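Adenine phosphoribosyltransferase, putative (Trypanosoma brucei brucei, PDB 5VN4) probably catalyses the reversible formation of AMP and diphosphate from adenine and 5-phospho-alpha-D-ribose 1-diphosphate, a one-step purine salvage reaction, working as a homodimer. Local coordinates at residues R28-P40 against R49-V62. Sequence-based numbering, arbitrary orientation.
Sequences RKKFEKVYKWYSP and RFAEVGNITENPEV. With ADE (adenine), chain C.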
ATOM      1  N   ARG A  28      10.701 -19.840   3.456  1.00 12.62           N
ATOM      2  CA  ARG A  28      11.264 -19.770   2.110  1.00 11.66           C
ATOM      3  C   ARG A  28      10.584 -20.767   1.173  1.00 11.80           C
ATOM      4  O   ARG A  28      10.266 -20.434   0.028  1.00 12.26           O
ATOM      5  CB  ARG A  28      12.772 -20.004   2.129  1.00 12.32           C
ATOM      6  CG  ARG A  28      13.376 -20.023   0.726  1.00 12.24           C
ATOM      7  CD  ARG A  28      14.877 -20.221   0.739  1.00 13.91           C
ATOM      8  NE  ARG A  28      15.615 -19.068   1.259  1.00 13.48           N
ATOM      9  CZ  ARG A  28      15.969 -18.003   0.537  1.00 12.80           C
ATOM     10  NH1 ARG A  28      15.606 -17.891  -0.741  1.00 13.84           N
ATOM     11  NH2 ARG A  28      16.669 -17.028   1.102  1.00 12.15           N
ATOM     12  N   LYS A  29      10.357 -21.997   1.641  1.00 12.32           N
ATOM     13  CA  LYS A  29       9.709 -22.994   0.794  1.00 13.23           C
ATOM     14  C   LYS A  29       8.311 -22.545   0.378  1.00 12.86           C
ATOM     15  O   LYS A  29       7.881 -22.807  -0.751  1.00 14.44           O
ATOM     16  CB  LYS A  29       9.667 -24.341   1.514  1.00 15.99           C
ATOM     17  CG  LYS A  29      11.037 -24.888   1.893  1.00 20.67           C
ATOM     18  CD  LYS A  29      11.863 -25.315   0.685  1.00 24.69           C
ATOM     19  CE  LYS A  29      13.179 -25.966   1.137  1.00 28.97           C
ATOM     20  NZ  LYS A  29      14.035 -26.443   0.016  1.00 32.35           N
ATOM     21  N   LYS A  30       7.581 -21.873   1.276  1.00 13.32           N
ATOM     22  CA  LYS A  30       6.273 -21.338   0.899  1.00 13.16           C
ATOM     23  C   LYS A  30       6.394 -20.267  -0.183  1.00 12.14           C
ATOM     24  O   LYS A  30       5.613 -20.255  -1.140  1.00 12.89           O
ATOM     25  CB  LYS A  30       5.549 -20.783   2.130  1.00 14.55           C
ATOM     26  CG  LYS A  30       5.115 -21.857   3.119  1.00 17.19           C
ATOM     27  CD  LYS A  30       4.367 -21.271   4.301  1.00 20.30           C
ATOM     28  CE  LYS A  30       3.839 -22.367   5.201  1.00 22.76           C
ATOM     29  NZ  LYS A  30       4.943 -23.201   5.737  1.00 23.55           N
ATOM     30  N   PHE A  31       7.358 -19.347  -0.041  1.00 11.54           N
ATOM     31  CA  PHE A  31       7.606 -18.352  -1.083  1.00 11.30           C
ATOM     32  C   PHE A  31       7.932 -19.021  -2.413  1.00 11.62           C
ATOM     33  O   PHE A  31       7.506 -18.550  -3.475  1.00 12.85           O
ATOM     34  CB  PHE A  31       8.785 -17.455  -0.698  1.00 11.75           C
ATOM     35  CG  PHE A  31       8.415 -16.221   0.086  1.00 10.90           C
ATOM     36  CD1 PHE A  31       7.924 -15.088  -0.554  1.00 11.67           C
ATOM     37  CD2 PHE A  31       8.621 -16.167   1.458  1.00 11.88           C
ATOM     38  CE1 PHE A  31       7.617 -13.928   0.173  1.00 11.54           C
ATOM     39  CE2 PHE A  31       8.319 -15.012   2.176  1.00 11.46           C
ATOM     40  CZ  PHE A  31       7.821 -13.894   1.526  1.00 11.42           C
ATOM     41  N   GLU A  32       8.705 -20.113  -2.379  1.00 11.09           N
ATOM     42  CA  GLU A  32       9.128 -20.754  -3.622  1.00 12.24           C
ATOM     43  C   GLU A  32       7.947 -21.286  -4.418  1.00 12.63           C
ATOM     44  O   GLU A  32       8.035 -21.410  -5.642  1.00 14.10           O
ATOM     45  CB  GLU A  32      10.113 -21.883  -3.326  1.00 13.26           C
ATOM     46  CG  GLU A  32      11.498 -21.374  -2.953  1.00 14.74           C
ATOM     47  CD  GLU A  32      12.436 -22.465  -2.472  1.00 16.66           C
ATOM     48  OE1 GLU A  32      12.003 -23.635  -2.388  1.00 18.71           O
ATOM     49  OE2 GLU A  32      13.613 -22.148  -2.172  1.00 17.56           O
ATOM     50  N   LYS A  33       6.834 -21.595  -3.755  1.00 12.35           N
ATOM     51  CA  LYS A  33       5.669 -22.111  -4.458  1.00 13.29           C
ATOM     52  C   LYS A  33       4.740 -21.021  -4.975  1.00 14.02           C
ATOM     53  O   LYS A  33       3.855 -21.322  -5.783  1.00 18.38           O
ATOM     54  CB  LYS A  33       4.910 -23.093  -3.560  1.00 15.57           C
ATOM     55  CG  LYS A  33       5.760 -24.301  -3.208  1.00 19.89           C
ATOM     56  CD  LYS A  33       5.063 -25.288  -2.297  1.00 24.30           C
ATOM     57  CE  LYS A  33       6.013 -26.432  -1.951  1.00 26.84           C
ATOM     58  NZ  LYS A  33       7.281 -25.925  -1.344  1.00 28.60           N
ATOM     59  N   VAL A  34       4.925 -19.768  -4.559  1.00 12.28           N
ATOM     60  CA  VAL A  34       3.983 -18.720  -4.925  0.59 13.14           C
ATOM     61  C   VAL A  34       4.625 -17.571  -5.684  1.00 11.22           C
ATOM     62  O   VAL A  34       3.969 -16.973  -6.544  1.00 11.59           O
ATOM     63  CB  VAL A  34       3.151 -18.213  -3.733  0.59 16.71           C
ATOM     64  CG1 VAL A  34       2.260 -19.324  -3.200  0.59 19.15           C
ATOM     65  CG2 VAL A  34       4.051 -17.677  -2.656  0.59 16.56           C
ATOM     66  N   TYR A  35       5.894 -17.249  -5.419  1.00 11.03           N
ATOM     67  CA  TYR A  35       6.518 -16.130  -6.121  1.00 11.16           C
ATOM     68  C   TYR A  35       6.719 -16.520  -7.581  1.00 12.78           C
ATOM     69  O   TYR A  35       7.279 -17.582  -7.878  1.00 16.45           O
ATOM     70  CB  TYR A  35       7.847 -15.747  -5.466  1.00 12.34           C
ATOM     71  CG  TYR A  35       8.007 -14.274  -5.065  1.00 10.35           C
ATOM     72  CD1 TYR A  35       7.400 -13.241  -5.775  1.00 10.57           C
ATOM     73  CD2 TYR A  35       8.788 -13.929  -3.969  1.00 11.02           C
ATOM     74  CE1 TYR A  35       7.577 -11.903  -5.401  1.00 10.40           C
ATOM     75  CE2 TYR A  35       8.958 -12.611  -3.585  1.00 11.48           C
ATOM     76  CZ  TYR A  35       8.351 -11.602  -4.296  1.00 10.77           C
ATOM     77  OH  TYR A  35       8.552 -10.302  -3.881  1.00 12.46           O
ATOM     78  N   LYS A  36       6.192 -15.710  -8.486  1.00 11.11           N
ATOM     79  CA  LYS A  36       6.399 -15.891  -9.915  1.00 11.73           C
ATOM     80  C   LYS A  36       7.127 -14.683 -10.486  1.00 11.33           C
ATOM     81  O   LYS A  36       6.968 -13.548 -10.015  1.00 12.44           O
ATOM     82  CB  LYS A  36       5.070 -16.042 -10.664  1.00 13.37           C
ATOM     83  CG  LYS A  36       4.154 -17.116 -10.124  1.00 15.00           C
ATOM     84  CD  LYS A  36       4.802 -18.490 -10.190  1.00 17.40           C
ATOM     85  CE  LYS A  36       3.901 -19.544  -9.569  1.00 20.46           C
ATOM     86  NZ  LYS A  36       4.584 -20.861  -9.490  1.00 22.50           N
ATOM     87  N   TRP A  37       7.912 -14.931 -11.521  1.00 11.60           N
ATOM     88  CA  TRP A  37       8.544 -13.853 -12.257  1.00 11.92           C
ATOM     89  C   TRP A  37       8.008 -13.798 -13.678  1.00 11.22           C
ATOM     90  O   TRP A  37       7.553 -14.802 -14.238  1.00 11.89           O
ATOM     91  CB  TRP A  37      10.071 -13.974 -12.266  1.00 12.59           C
ATOM     92  CG  TRP A  37      10.598 -15.210 -12.943  1.00 14.23           C
ATOM     93  CD1 TRP A  37      10.871 -16.411 -12.356  1.00 15.30           C
ATOM     94  CD2 TRP A  37      10.918 -15.361 -14.334  1.00 14.73           C
ATOM     95  NE1 TRP A  37      11.334 -17.303 -13.294  1.00 16.18           N
ATOM     96  CE2 TRP A  37      11.381 -16.681 -14.514  1.00 15.44           C
ATOM     97  CE3 TRP A  37      10.868 -14.509 -15.442  1.00 14.21           C
ATOM     98  CZ2 TRP A  37      11.781 -17.172 -15.758  1.00 16.06           C
ATOM     99  CZ3 TRP A  37      11.274 -15.002 -16.681  1.00 15.31           C
ATOM    100  CH2 TRP A  37      11.722 -16.319 -16.824  1.00 16.82           C
ATOM    101  N   TYR A  38       8.071 -12.609 -14.259  1.00 10.63           N
ATOM    102  CA  TYR A  38       7.564 -12.374 -15.598  1.00 10.92           C
ATOM    103  C   TYR A  38       8.672 -11.795 -16.458  1.00 10.86           C
ATOM    104  O   TYR A  38       9.468 -10.968 -15.999  1.00 11.23           O
ATOM    105  CB  TYR A  38       6.355 -11.431 -15.541  1.00 10.87           C
ATOM    106  CG  TYR A  38       5.206 -12.020 -14.749  1.00 10.20           C
ATOM    107  CD1 TYR A  38       5.205 -11.994 -13.353  1.00 10.65           C
ATOM    108  CD2 TYR A  38       4.138 -12.648 -15.393  1.00 11.06           C
ATOM    109  CE1 TYR A  38       4.174 -12.557 -12.630  1.00 11.20           C
ATOM    110  CE2 TYR A  38       3.086 -13.200 -14.673  1.00 11.26           C
ATOM    111  CZ  TYR A  38       3.112 -13.148 -13.289  1.00 11.17           C
ATOM    112  OH  TYR A  38       2.089 -13.704 -12.549  1.00 13.64           O
ATOM    113  N   SER A  39       8.732 -12.246 -17.702  1.00 11.19           N
ATOM    114  CA  SER A  39       9.724 -11.749 -18.639  1.00 11.80           C
ATOM    115  C   SER A  39       9.280 -10.387 -19.156  1.00 12.27           C
ATOM    116  O   SER A  39       8.143  -9.958 -18.931  1.00 12.69           O
ATOM    117  CB  SER A  39       9.882 -12.751 -19.779  1.00 12.97           C
ATOM    118  OG  SER A  39       8.715 -12.788 -20.583  1.00 14.09           O
ATOM    119  N   PRO A  40      10.156  -9.670 -19.857  1.00 14.31           N
ATOM    120  CA  PRO A  40       9.761  -8.345 -20.361  1.00 14.38           C
ATOM    121  C   PRO A  40       8.475  -8.351 -21.166  1.00 15.41           C
ATOM    122  O   PRO A  40       7.703  -7.388 -21.086  1.00 17.05           O
ATOM    123  CB  PRO A  40      10.977  -7.923 -21.193  1.00 14.91           C
ATOM    124  CG  PRO A  40      12.137  -8.564 -20.459  1.00 15.68           C
ATOM    125  CD  PRO A  40      11.608  -9.904 -20.010  1.00 14.31           C
ATOM    126  N   ARG A  49      13.728 -10.674 -14.962  1.00 14.71           N
ATOM    127  CA  ARG A  49      12.764 -11.434 -14.165  1.00 14.51           C
ATOM    128  C   ARG A  49      12.088 -10.468 -13.196  1.00 14.11           C
ATOM    129  O   ARG A  49      12.685 -10.048 -12.200  1.00 15.51           O
ATOM    130  CB  ARG A  49      13.442 -12.603 -13.451  1.00 15.78           C
ATOM    131  CG  ARG A  49      14.148 -13.534 -14.433  1.00 18.25           C
ATOM    132  CD  ARG A  49      14.510 -14.930 -13.909  1.00 21.74           C
ATOM    133  NE  ARG A  49      14.976 -15.752 -15.032  1.00 23.43           N
ATOM    134  CZ  ARG A  49      15.081 -17.079 -15.035  1.00 24.77           C
ATOM    135  NH1 ARG A  49      14.770 -17.789 -13.960  1.00 25.94           N
ATOM    136  NH2 ARG A  49      15.504 -17.698 -16.129  1.00 26.54           N
ATOM    137  N   PHE A  50      10.846 -10.111 -13.499  1.00 11.56           N
ATOM    138  CA  PHE A  50      10.082  -9.175 -12.685  1.00 10.65           C
ATOM    139  C   PHE A  50       9.207  -9.949 -11.707  1.00  9.53           C
ATOM    140  O   PHE A  50       8.327 -10.712 -12.123  1.00  9.81           O
ATOM    141  CB  PHE A  50       9.217  -8.277 -13.567  1.00 11.03           C
ATOM    142  CG  PHE A  50       8.435  -7.246 -12.790  1.00 10.70           C
ATOM    143  CD1 PHE A  50       8.999  -6.022 -12.467  1.00 12.54           C
ATOM    144  CD2 PHE A  50       7.145  -7.507 -12.362  1.00 11.15           C
ATOM    145  CE1 PHE A  50       8.282  -5.076 -11.740  1.00 12.74           C
ATOM    146  CE2 PHE A  50       6.429  -6.568 -11.651  1.00 10.99           C
ATOM    147  CZ  PHE A  50       7.002  -5.352 -11.325  1.00 12.31           C
ATOM    148  N   ALA A  51       9.409  -9.702 -10.416  1.00  9.97           N
ATOM    149  CA  ALA A  51       8.725 -10.444  -9.356  1.00 10.72           C
ATOM    150  C   ALA A  51       7.472  -9.677  -8.940  1.00  9.79           C
ATOM    151  O   ALA A  51       7.538  -8.716  -8.166  1.00 11.99           O
ATOM    152  CB  ALA A  51       9.673 -10.665  -8.185  1.00 12.68           C
ATOM    153  N   GLU A  52       6.319 -10.123  -9.436  1.00  9.63           N
ATOM    154  CA  GLU A  52       5.053  -9.434  -9.198  1.00  9.24           C
ATOM    155  C   GLU A  52       4.589  -9.631  -7.754  1.00  8.51           C
ATOM    156  O   GLU A  52       4.361 -10.758  -7.303  1.00  9.91           O
ATOM    157  CB  GLU A  52       4.006  -9.959 -10.183  1.00 10.39           C
ATOM    158  CG  GLU A  52       2.564  -9.551  -9.894  1.00 10.90           C
ATOM    159  CD  GLU A  52       2.359  -8.047  -9.887  1.00 10.87           C
ATOM    160  OE1 GLU A  52       2.849  -7.372 -10.826  1.00 11.38           O
ATOM    161  OE2 GLU A  52       1.706  -7.548  -8.937  1.00 12.32           O
ATOM    162  N   VAL A  53       4.414  -8.525  -7.028  1.00  8.58           N
ATOM    163  CA  VAL A  53       4.031  -8.626  -5.619  1.00  8.42           C
ATOM    164  C   VAL A  53       2.604  -9.145  -5.435  1.00  8.27           C
ATOM    165  O   VAL A  53       2.275  -9.677  -4.362  1.00  9.11           O
ATOM    166  CB  VAL A  53       4.228  -7.265  -4.920  1.00  8.88           C
ATOM    167  CG1 VAL A  53       3.082  -6.323  -5.273  1.00 10.75           C
ATOM    168  CG2 VAL A  53       4.366  -7.437  -3.417  1.00 10.07           C
ATOM    169  N   GLY A  54       1.747  -9.020  -6.453  1.00  8.67           N
ATOM    170  CA  GLY A  54       0.369  -9.458  -6.294  1.00  9.72           C
ATOM    171  C   GLY A  54       0.222 -10.945  -6.032  1.00 10.25           C
ATOM    172  O   GLY A  54      -0.720 -11.365  -5.360  1.00 10.65           O
ATOM    173  N   ASN A  55       1.151 -11.767  -6.532  1.00  9.38           N
ATOM    174  CA  ASN A  55       1.069 -13.191  -6.211  1.00  9.85           C
ATOM    175  C   ASN A  55       1.393 -13.464  -4.749  1.00  9.65           C
ATOM    176  O   ASN A  55       0.977 -14.496  -4.212  1.00 12.29           O
ATOM    177  CB  ASN A  55       1.952 -14.008  -7.150  1.00 11.19           C
ATOM    178  CG  ASN A  55       1.423 -14.014  -8.574  1.00 11.05           C
ATOM    179  OD1 ASN A  55       0.239 -14.278  -8.804  1.00 12.01           O
ATOM    180  ND2 ASN A  55       2.288 -13.694  -9.536  1.00 11.41           N
ATOM    181  N   ILE A  56       2.098 -12.547  -4.090  1.00  9.23           N
ATOM    182  CA  ILE A  56       2.328 -12.658  -2.653  1.00  9.15           C
ATOM    183  C   ILE A  56       1.094 -12.215  -1.878  1.00  8.91           C
ATOM    184  O   ILE A  56       0.632 -12.915  -0.968  1.00 10.08           O
ATOM    185  CB  ILE A  56       3.569 -11.842  -2.240  1.00 10.22           C
ATOM    186  CG1 ILE A  56       4.811 -12.315  -3.011  1.00 10.54           C
ATOM    187  CG2 ILE A  56       3.764 -11.896  -0.713  1.00 11.38           C
ATOM    188  CD1 ILE A  56       5.106 -13.795  -2.845  1.00 12.29           C
ATOM    189  N   THR A  57       0.552 -11.035  -2.209  1.00  8.84           N
ATOM    190  CA  THR A  57      -0.597 -10.541  -1.452  1.00  9.12           C
ATOM    191  C   THR A  57      -1.815 -11.436  -1.637  1.00  8.92           C
ATOM    192  O   THR A  57      -2.684 -11.483  -0.758  1.00  9.93           O
ATOM    193  CB  THR A  57      -0.927  -9.086  -1.801  1.00  9.39           C
ATOM    194  OG1 THR A  57      -1.323  -8.970  -3.173  1.00  9.88           O
ATOM    195  CG2 THR A  57       0.273  -8.204  -1.547  1.00 10.18           C
ATOM    196  N   GLU A  58      -1.894 -12.158  -2.755  1.00  9.43           N
ATOM    197  CA  GLU A  58      -2.981 -13.094  -2.987  1.00  9.15           C
ATOM    198  C   GLU A  58      -2.845 -14.388  -2.202  1.00 10.30           C
ATOM    199  O   GLU A  58      -3.773 -15.209  -2.244  1.00 11.43           O
ATOM    200  CB  GLU A  58      -3.118 -13.390  -4.477  1.00 10.35           C
ATOM    201  CG  GLU A  58      -3.710 -12.233  -5.230  1.00 10.39           C
ATOM    202  CD  GLU A  58      -3.729 -12.442  -6.723  1.00 11.97           C
ATOM    203  OE1 GLU A  58      -3.797 -13.608  -7.175  1.00 11.84           O
ATOM    204  OE2 GLU A  58      -3.692 -11.424  -7.443  1.00 15.63           O
ATOM    205  N   ASN A  59      -1.743 -14.586  -1.473  1.00 10.34           N
ATOM    206  CA  ASN A  59      -1.566 -15.792  -0.673  1.00 11.03           C
ATOM    207  C   ASN A  59      -1.586 -15.424   0.802  1.00 10.13           C
ATOM    208  O   ASN A  59      -0.555 -15.001   1.349  1.00 11.19           O
ATOM    209  CB  ASN A  59      -0.257 -16.498  -1.037  1.00 10.69           C
ATOM    210  CG  ASN A  59      -0.165 -17.874  -0.427  1.00 11.77           C
ATOM    211  OD1 ASN A  59       0.289 -18.035   0.707  1.00 13.36           O
ATOM    212  ND2 ASN A  59      -0.628 -18.880  -1.167  1.00 12.70           N
ATOM    213  N   PRO A  60      -2.723 -15.557   1.494  1.00 10.78           N
ATOM    214  CA  PRO A  60      -2.765 -15.111   2.895  1.00 11.50           C
ATOM    215  C   PRO A  60      -1.809 -15.862   3.804  1.00 11.71           C
ATOM    216  O   PRO A  60      -1.336 -15.281   4.787  1.00 12.18           O
ATOM    217  CB  PRO A  60      -4.245 -15.279   3.292  1.00 12.44           C
ATOM    218  CG  PRO A  60      -4.803 -16.249   2.291  1.00 12.72           C
ATOM    219  CD  PRO A  60      -4.059 -15.952   1.009  1.00 12.20           C
ATOM    220  N   GLU A  61      -1.506 -17.133   3.517  1.00 12.11           N
ATOM    221  CA  GLU A  61      -0.546 -17.859   4.346  1.00 12.87           C
ATOM    222  C   GLU A  61       0.833 -17.203   4.309  1.00 12.29           C
ATOM    223  O   GLU A  61       1.473 -17.022   5.352  1.00 12.74           O
ATOM    224  CB  GLU A  61      -0.480 -19.332   3.931  1.00 13.86           C
ATOM    225  CG  GLU A  61       0.475 -20.163   4.773  1.00 15.47           C
ATOM    226  CD  GLU A  61       0.476 -21.632   4.399  1.00 17.03           C
ATOM    227  OE1 GLU A  61       0.391 -22.471   5.313  1.00 20.38           O
ATOM    228  OE2 GLU A  61       0.552 -21.949   3.195  1.00 17.88           O
ATOM    229  N   VAL A  62       1.317 -16.845   3.114  1.00 11.34           N
ATOM    230  CA  VAL A  62       2.612 -16.168   3.029  1.00 11.39           C
ATOM    231  C   VAL A  62       2.541 -14.773   3.648  1.00 10.86           C
ATOM    232  O   VAL A  62       3.473 -14.343   4.338  1.00 11.41           O
ATOM    233  CB  VAL A  62       3.150 -16.154   1.582  1.00 12.45           C
ATOM    234  CG1 VAL A  62       4.332 -15.191   1.451  1.00 14.40           C
ATOM    235  CG2 VAL A  62       3.570 -17.560   1.142  1.00 14.54           C
TER
HETATM  236  N9  ADE C 301      11.652  -3.605  -8.370  1.00 16.05           N
HETATM  237  C8  ADE C 301      12.943  -3.459  -8.773  1.00 15.86           C
HETATM  238  N7  ADE C 301      13.423  -4.510  -9.401  1.00 15.39           N
HETATM  239  C5  ADE C 301      12.373  -5.407  -9.404  1.00 14.40           C
HETATM  240  C6  ADE C 301      12.241  -6.720  -9.918  1.00 13.34           C
HETATM  241  N6  ADE C 301      13.227  -7.379 -10.557  1.00 14.13           N
HETATM  242  N1  ADE C 301      11.052  -7.332  -9.754  1.00 12.69           N
HETATM  243  C2  ADE C 301      10.073  -6.675  -9.114  1.00 13.32           C
HETATM  244  N3  ADE C 301      10.076  -5.448  -8.597  1.00 13.50           N
HETATM  245  C4  ADE C 301      11.272  -4.863  -8.772  1.00 13.23           C
HETATM  246  O   HOH W   1       7.392  -8.348  -5.329  1.00 10.03           O
HETATM  247  O   HOH W   2       4.873 -13.108  -8.460  1.00 10.72           O
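Ile56 pushes a bump into this interface: its CD1 sits over the centre of the Tyr35 ring, 3.7 Å from the centroid and 11° off the normal, a CH-pi contact. With CG1 beside the backbone N (chi1 -58°) and a second bend at chi2, the CD1 methyl reaches a hollow walled by Tyr35, Phe31 and Val34. Val62 fills the next hollow, CG1 standing over one face of Phe31, offset toward the rim, while its CG2 meets Val34 CG2 at 3.8 Å in the modelled conformer of that valine. The other branch of Val34 in that conformer, CG1, lies against the amide ND2 of Asn59, whose OD1 N-caps the following helix through Val62 N.

Farther along, residues 37-38 and 50-51 form a short antiparallel hairpin; Tyr38 and Phe50 are its hydrogen-bonded pair, with Phe50 N to Tyr38 O at 3.0 Å and nearly straight. On the face bearing Trp37, the Arg49 guanidinium lies flat on the indole, planes 15° apart and centres 4.0 Å apart, its rotation further fixed by Leu217 O and Asp219. On the face bearing Tyr38, Asn55 ND2 donates to Tyr38 OH (3.0 Å), the hydroxyl lying in the amide plane. Backbone groups of residues 49-51 bond adenine: Ala51 N donates to N1 at 3.0 Å and Arg49 O accepts from N6, while adenine C2 lies over one face of the Phe50 ring, offset toward its rim.

The contact thus joins helix 26-34 to helices 54-57 and 60-75 beside the adenine pocket; strand 208-213 packs on Phe31 and Tyr35, Leu184 on Tyr35 and Ala51, and the second subunit meets Tyr38 and helix 54-57.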